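Local coordinates for ethanolamine utilization protein EutL (Clostridium perfringens E str. JGS1987, PDB 4TME) that builds part of the shell of the ethanolamine-utilization microcompartment as a trimer and binds ethanolamine, which probably controls the opening of its pore, at residues 13-18 with 94-99; 60-65 with 85-90. All coordinates share one frame; numbering follows the deposited sequence. Where two conformers were deposited one is given.

In the fold
Both contacts belong to the four-stranded antiparallel sheet 10-16, 35-41, 83-89, 61-67, whose outermost strands within the chain are 10-16 and 61-67. Contact 1 is buried: the outer strand 10-16 meets helix 92-106 through aliphatic side chains, with no hydrogen bond across. Contact 2 is partly buried and joins the other outer strand, 61-67, to strand 83-89 mainly by backbone hydrogen bonds. Their centres lie about 9 Å apart, and they touch where Leu87 CD1 packs on the backbone of Gly98 and Leu99. Strand 83-89 runs directly into helix 92-106, and a second subunit packs on both contacts.

Contact 1. Residues 13-18 with 94-99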
loop_
_atom_site.group_PDB
_atom_site.type_symbol
_atom_site.label_atom_id
_atom_site.label_comp_id
_atom_site.label_asym_id
_atom_site.label_seq_id
_atom_site.Cartn_x
_atom_site.Cartn_y
_atom_site.Cartn_z
ATOM N N VAL C 13 15.297 -2.396 -18.077
ATOM C CA VAL C 13 15.401 -1.134 -18.795
ATOM C C VAL C 13 14.864 -1.334 -20.191
ATOM O O VAL C 13 15.232 -2.300 -20.863
ATOM C CB VAL C 13 16.853 -0.620 -18.904
ATOM C CG1 VAL C 13 16.880 0.773 -19.524
ATOM C CG2 VAL C 13 17.519 -0.598 -17.567
ATOM N N LYS C 14 14.032 -0.412 -20.653
ATOM C CA LYS C 14 13.498 -0.499 -22.020
ATOM C C LYS C 14 13.203 0.883 -22.592
ATOM O O LYS C 14 13.037 1.862 -21.838
ATOM C CB LYS C 14 12.197 -1.340 -22.059
ATOM C CG LYS C 14 12.356 -2.814 -21.820
ATOM C CD LYS C 14 13.006 -3.472 -23.073
ATOM C CE LYS C 14 13.705 -4.714 -22.705
ATOM N NZ LYS C 14 14.181 -5.406 -23.931
ATOM N N ILE C 15 13.148 0.965 -23.920
ATOM C CA ILE C 15 12.762 2.201 -24.591
ATOM C C ILE C 15 11.479 1.970 -25.383
ATOM O O ILE C 15 11.289 0.905 -25.977
ATOM C CB ILE C 15 13.880 2.721 -25.529
ATOM C CG1 ILE C 15 15.006 3.298 -24.671
ATOM C CG2 ILE C 15 13.338 3.801 -26.510
ATOM C CD1 ILE C 15 16.208 3.801 -25.463
ATOM N N ILE C 16 10.592 2.958 -25.324
ATOM C CA ILE C 16 9.439 3.072 -26.219
ATOM C C ILE C 16 9.695 4.225 -27.183
ATOM O O ILE C 16 9.801 5.384 -26.764
ATOM C CB ILE C 16 8.111 3.345 -25.443
ATOM C CG1 ILE C 16 7.712 2.150 -24.604
ATOM C CG2 ILE C 16 6.977 3.737 -26.419
ATOM C CD1 ILE C 16 6.562 2.453 -23.617
ATOM N N SER C 17 9.814 3.933 -28.472
ATOM C CA SER C 17 9.978 5.022 -29.439
ATOM C C SER C 17 8.591 5.367 -29.965
ATOM O O SER C 17 7.709 4.501 -30.035
ATOM C CB SER C 17 10.929 4.625 -30.560
ATOM O OG SER C 17 10.499 3.430 -31.157
ATOM N N ASN C 18 8.380 6.637 -30.267
ATOM C CA ASN C 18 7.141 7.081 -30.884
ATOM C C ASN C 18 5.956 6.609 -30.050
ATOM O O ASN C 18 5.143 5.802 -30.493
ATOM C CB ASN C 18 7.050 6.556 -32.314
ATOM C CG ASN C 18 8.281 6.916 -33.140
ATOM O OD1 ASN C 18 8.707 8.074 -33.172
ATOM N ND2 ASN C 18 8.869 5.917 -33.801
ATOM N N GLU C 94 17.948 10.633 -27.230
ATOM C CA GLU C 94 18.038 11.368 -25.971
ATOM C C GLU C 94 17.622 10.491 -24.783
ATOM O O GLU C 94 18.277 10.523 -23.737
ATOM C CB GLU C 94 17.196 12.646 -26.014
ATOM C CG GLU C 94 17.820 13.777 -26.871
ATOM C CD GLU C 94 19.207 14.245 -26.405
ATOM O OE1 GLU C 94 19.958 14.825 -27.237
ATOM O OE2 GLU C 94 19.549 14.067 -25.215
ATOM N N VAL C 95 16.541 9.736 -24.950
ATOM C CA VAL C 95 16.125 8.781 -23.937
ATOM C C VAL C 95 17.257 7.814 -23.616
ATOM O O VAL C 95 17.598 7.604 -22.461
ATOM C CB VAL C 95 14.889 8.016 -24.383
ATOM C CG1 VAL C 95 14.619 6.838 -23.460
ATOM C CG2 VAL C 95 13.705 8.970 -24.429
ATOM N N ARG C 96 17.867 7.260 -24.657
ATOM C CA ARG C 96 18.965 6.318 -24.503
ATOM C C ARG C 96 20.118 6.953 -23.706
ATOM O O ARG C 96 20.688 6.335 -22.807
ATOM C CB ARG C 96 19.396 5.871 -25.902
ATOM C CG ARG C 96 20.375 4.762 -26.053
ATOM C CD ARG C 96 20.625 4.764 -27.573
ATOM N NE ARG C 96 21.376 3.670 -28.157
ATOM C CZ ARG C 96 22.686 3.527 -28.060
ATOM N NH1 ARG C 96 23.383 4.382 -27.322
ATOM N NH2 ARG C 96 23.292 2.508 -28.676
ATOM N N SER C 97 20.439 8.214 -23.989
ATOM C CA SER C 97 21.504 8.904 -23.270
ATOM C C SER C 97 21.108 9.077 -21.802
ATOM O O SER C 97 21.910 8.851 -20.878
ATOM C CB SER C 97 21.786 10.259 -23.936
ATOM O OG SER C 97 22.741 10.994 -23.203
ATOM N N GLY C 98 19.844 9.418 -21.588
ATOM C CA GLY C 98 19.323 9.558 -20.236
ATOM C C GLY C 98 19.376 8.257 -19.431
ATOM O O GLY C 98 19.767 8.259 -18.254
ATOM N N LEU C 99 18.997 7.139 -20.054
ATOM C CA LEU C 99 18.992 5.859 -19.357
ATOM C C LEU C 99 20.427 5.422 -19.043
ATOM O O LEU C 99 20.692 4.897 -17.969
ATOM C CB LEU C 99 18.282 4.791 -20.185
ATOM C CG LEU C 99 16.756 4.889 -20.276
ATOM C CD1 LEU C 99 16.224 3.923 -21.345
ATOM C CD2 LEU C 99 16.098 4.596 -18.919
#
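Leu99 CG stands anti to its own carbonyl carbon (chi1 -73°), which carries the isobutyl end from helix 92-106 to the strand, while Val13, in one of its two conformers, holds CG1 anti to its backbone N (chi1 -174°) and sends that methyl out to meet it. The two side chains come tip to tip, Val13 CG1 lying 3.7 Å from Leu99 CD1 and touching Leu99 CD2 as well. Leu99 CD1 also reaches the next inward-pointing residue of the strand, 3.6 Å from Ile15 CG1, and thus bridges Val13 and Ile15. One turn back along the helix, Val95 CG1, likewise in one of two conformers, meets Ile15 CG1 at 3.8 Å, again end to end. Ile15 CD1 continues past it to Arg96, 3.8 Å from Arg96 CB; there the arginine offers the base of its chain, and its extended remainder leads the guanidinium away.

No hydrogen bond joins the segments, and van der Waals packing carries the contact. Lys14, on the other face of the strand, sends NZ to the carbonyl oxygens of Asn213 and Gly216 of the second subunit. Phe217 of that subunit packs on both Val13 and Leu99, so the subunit interface adjoins this apolar layer. The axes of strand segment 13-16 and helix segment 94-99 run nearly antiparallel (164°), with a closest approach of 9.4 Å. Alternate strand residues, Val13 and Ile15, face helix residues one turn apart, Leu99 and Val95: this is the helix-on-sheet packing of an alpha/beta layer, here in the BMC fold of microcompartment shell proteins.

Contact 2. Residues 60-65 with 85-90; sequences VDVVYA and GILAGP
The Tyr64 ring has Ile86 CD1 set obliquely against it, 3.9 Å from Tyr64 CG. Behind the ring, Tyr64 CB rests 3.6 Å from Ile86 CB. With CG anti to the backbone N (chi1 -159°), the ring leads away from strand 83-89, and its OH bonds to Pro178 O of the second subunit. The carboxylate of Asp61, at the start of strand 61-67, hydrogen-bonds through OD2 to His33 NE2. Between them Val63 CG1 packs on Ala88 CB at 3.6 Å, and the Val63 and Ile86 side chains cross at about a right angle, CG2 of one against CG2 of the other. On the opposite face Leu87 CD2 touches Val60 CG2 and Val62 CG2, under helix 44-57, where Leu51 covers Val62 and Leu87.

The backbone binds the antiparallel strands. Asp61 and Ala88 exchange two hydrogen bonds, each 2.9 Å from N to O. Farther along, Ile86 O takes Val63 N at 2.9 Å, nearly in line with its C=O, and a weak second bond from Tyr64 N at 3.4 Å. Ile86 N returns a bond to Tyr64 O. Val63 and Tyr64 thus both face Ile86, a classic beta bulge that shifts the register by one residue. The pairing therefore rests on main-chain bonds, with Ile86 O taking two donors, one of them weak, and it accommodates the extra residue in strand 61-67 while apolar side chains pack on both faces.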
loop_
_atom_site.group_PDB
_atom_site.type_symbol
_atom_site.label_atom_id
_atom_site.label_comp_id
_atom_site.label_asym_id
_atom_site.label_seq_id
_atom_site.Cartn_x
_atom_site.Cartn_y
_atom_site.Cartn_z
ATOM N N VAL C 60 16.033 15.023 -21.313
ATOM C CA VAL C 60 14.969 14.176 -20.786
ATOM C C VAL C 60 14.337 14.813 -19.552
ATOM O O VAL C 60 14.989 15.549 -18.803
ATOM C CB VAL C 60 15.456 12.765 -20.388
ATOM C CG1 VAL C 60 15.903 12.001 -21.620
ATOM C CG2 VAL C 60 16.574 12.841 -19.365
ATOM N N ASP C 61 13.063 14.498 -19.361
ATOM C CA ASP C 61 12.298 14.887 -18.169
ATOM C C ASP C 61 11.864 13.631 -17.434
ATOM O O ASP C 61 11.543 12.629 -18.067
ATOM C CB ASP C 61 11.039 15.675 -18.541
ATOM C CG ASP C 61 11.327 16.997 -19.224
ATOM O OD1 ASP C 61 12.179 17.763 -18.738
ATOM O OD2 ASP C 61 10.670 17.276 -20.247
ATOM N N VAL C 62 11.807 13.663 -16.093
ATOM C CA VAL C 62 11.181 12.552 -15.375
ATOM C C VAL C 62 9.686 12.775 -15.389
ATOM O O VAL C 62 9.216 13.779 -14.843
ATOM C CB VAL C 62 11.691 12.455 -13.942
ATOM C CG1 VAL C 62 11.002 11.298 -13.186
ATOM C CG2 VAL C 62 13.213 12.298 -13.965
ATOM N N VAL C 63 8.941 11.868 -16.020
ATOM C CA VAL C 63 7.500 12.068 -16.173
ATOM C C VAL C 63 6.703 11.091 -15.336
ATOM O O VAL C 63 5.478 11.243 -15.192
ATOM C CB VAL C 63 7.063 11.957 -17.651
ATOM C CG1 VAL C 63 7.737 13.064 -18.456
ATOM C CG2 VAL C 63 7.348 10.576 -18.233
ATOM N N TYR C 64 7.388 10.107 -14.765
ATOM C CA TYR C 64 6.731 9.110 -13.923
ATOM C C TYR C 64 7.745 8.517 -12.966
ATOM O O TYR C 64 8.865 8.172 -13.357
ATOM C CB TYR C 64 6.092 8.020 -14.799
ATOM C CG TYR C 64 4.987 7.237 -14.097
ATOM C CD1 TYR C 64 5.290 6.163 -13.288
ATOM C CD2 TYR C 64 3.659 7.594 -14.255
ATOM C CE1 TYR C 64 4.268 5.437 -12.630
ATOM C CE2 TYR C 64 2.652 6.886 -13.624
ATOM C CZ TYR C 64 2.971 5.805 -12.810
ATOM O OH TYR C 64 1.942 5.122 -12.159
ATOM N N ALA C 65 7.378 8.403 -11.686
ATOM C CA ALA C 65 8.303 7.909 -10.681
ATOM C C ALA C 65 7.532 7.435 -9.467
ATOM O O ALA C 65 7.031 8.266 -8.692
ATOM C CB ALA C 65 9.298 9.018 -10.272
ATOM N N GLY C 85 10.561 4.035 -12.974
ATOM C CA GLY C 85 10.858 5.382 -13.401
ATOM C C GLY C 85 10.646 5.502 -14.903
ATOM O O GLY C 85 10.934 4.552 -15.640
ATOM N N ILE C 86 10.107 6.635 -15.352
ATOM C CA ILE C 86 9.947 6.889 -16.779
ATOM C C ILE C 86 10.530 8.236 -17.148
ATOM O O ILE C 86 10.146 9.282 -16.602
ATOM C CB ILE C 86 8.458 6.842 -17.227
ATOM C CG1 ILE C 86 7.852 5.488 -16.867
ATOM C CG2 ILE C 86 8.345 7.063 -18.769
ATOM C CD1 ILE C 86 6.381 5.305 -17.242
ATOM N N LEU C 87 11.494 8.190 -18.061
ATOM C CA LEU C 87 12.070 9.370 -18.685
ATOM C C LEU C 87 11.360 9.639 -19.999
ATOM O O LEU C 87 10.976 8.699 -20.691
ATOM C CB LEU C 87 13.565 9.169 -18.969
ATOM C CG LEU C 87 14.476 9.005 -17.756
ATOM C CD1 LEU C 87 15.867 8.610 -18.268
ATOM C CD2 LEU C 87 14.558 10.302 -16.988
ATOM N N ALA C 88 11.173 10.905 -20.341
ATOM C CA ALA C 88 10.620 11.257 -21.650
ATOM C C ALA C 88 11.527 12.277 -22.334
ATOM O O ALA C 88 12.098 13.161 -21.705
ATOM C CB ALA C 88 9.203 11.801 -21.529
ATOM N N GLY C 89 11.648 12.139 -23.644
ATOM C CA GLY C 89 12.464 13.052 -24.417
ATOM C C GLY C 89 11.987 13.087 -25.852
ATOM O O GLY C 89 11.079 12.355 -26.222
ATOM N N PRO C 90 12.605 13.943 -26.666
ATOM C CA PRO C 90 12.183 14.192 -28.049
ATOM C C PRO C 90 12.561 13.094 -29.021
ATOM O O PRO C 90 12.030 13.073 -30.129
ATOM C CB PRO C 90 12.926 15.483 -28.411
ATOM C CG PRO C 90 14.126 15.475 -27.543
ATOM C CD PRO C 90 13.647 14.892 -26.241
#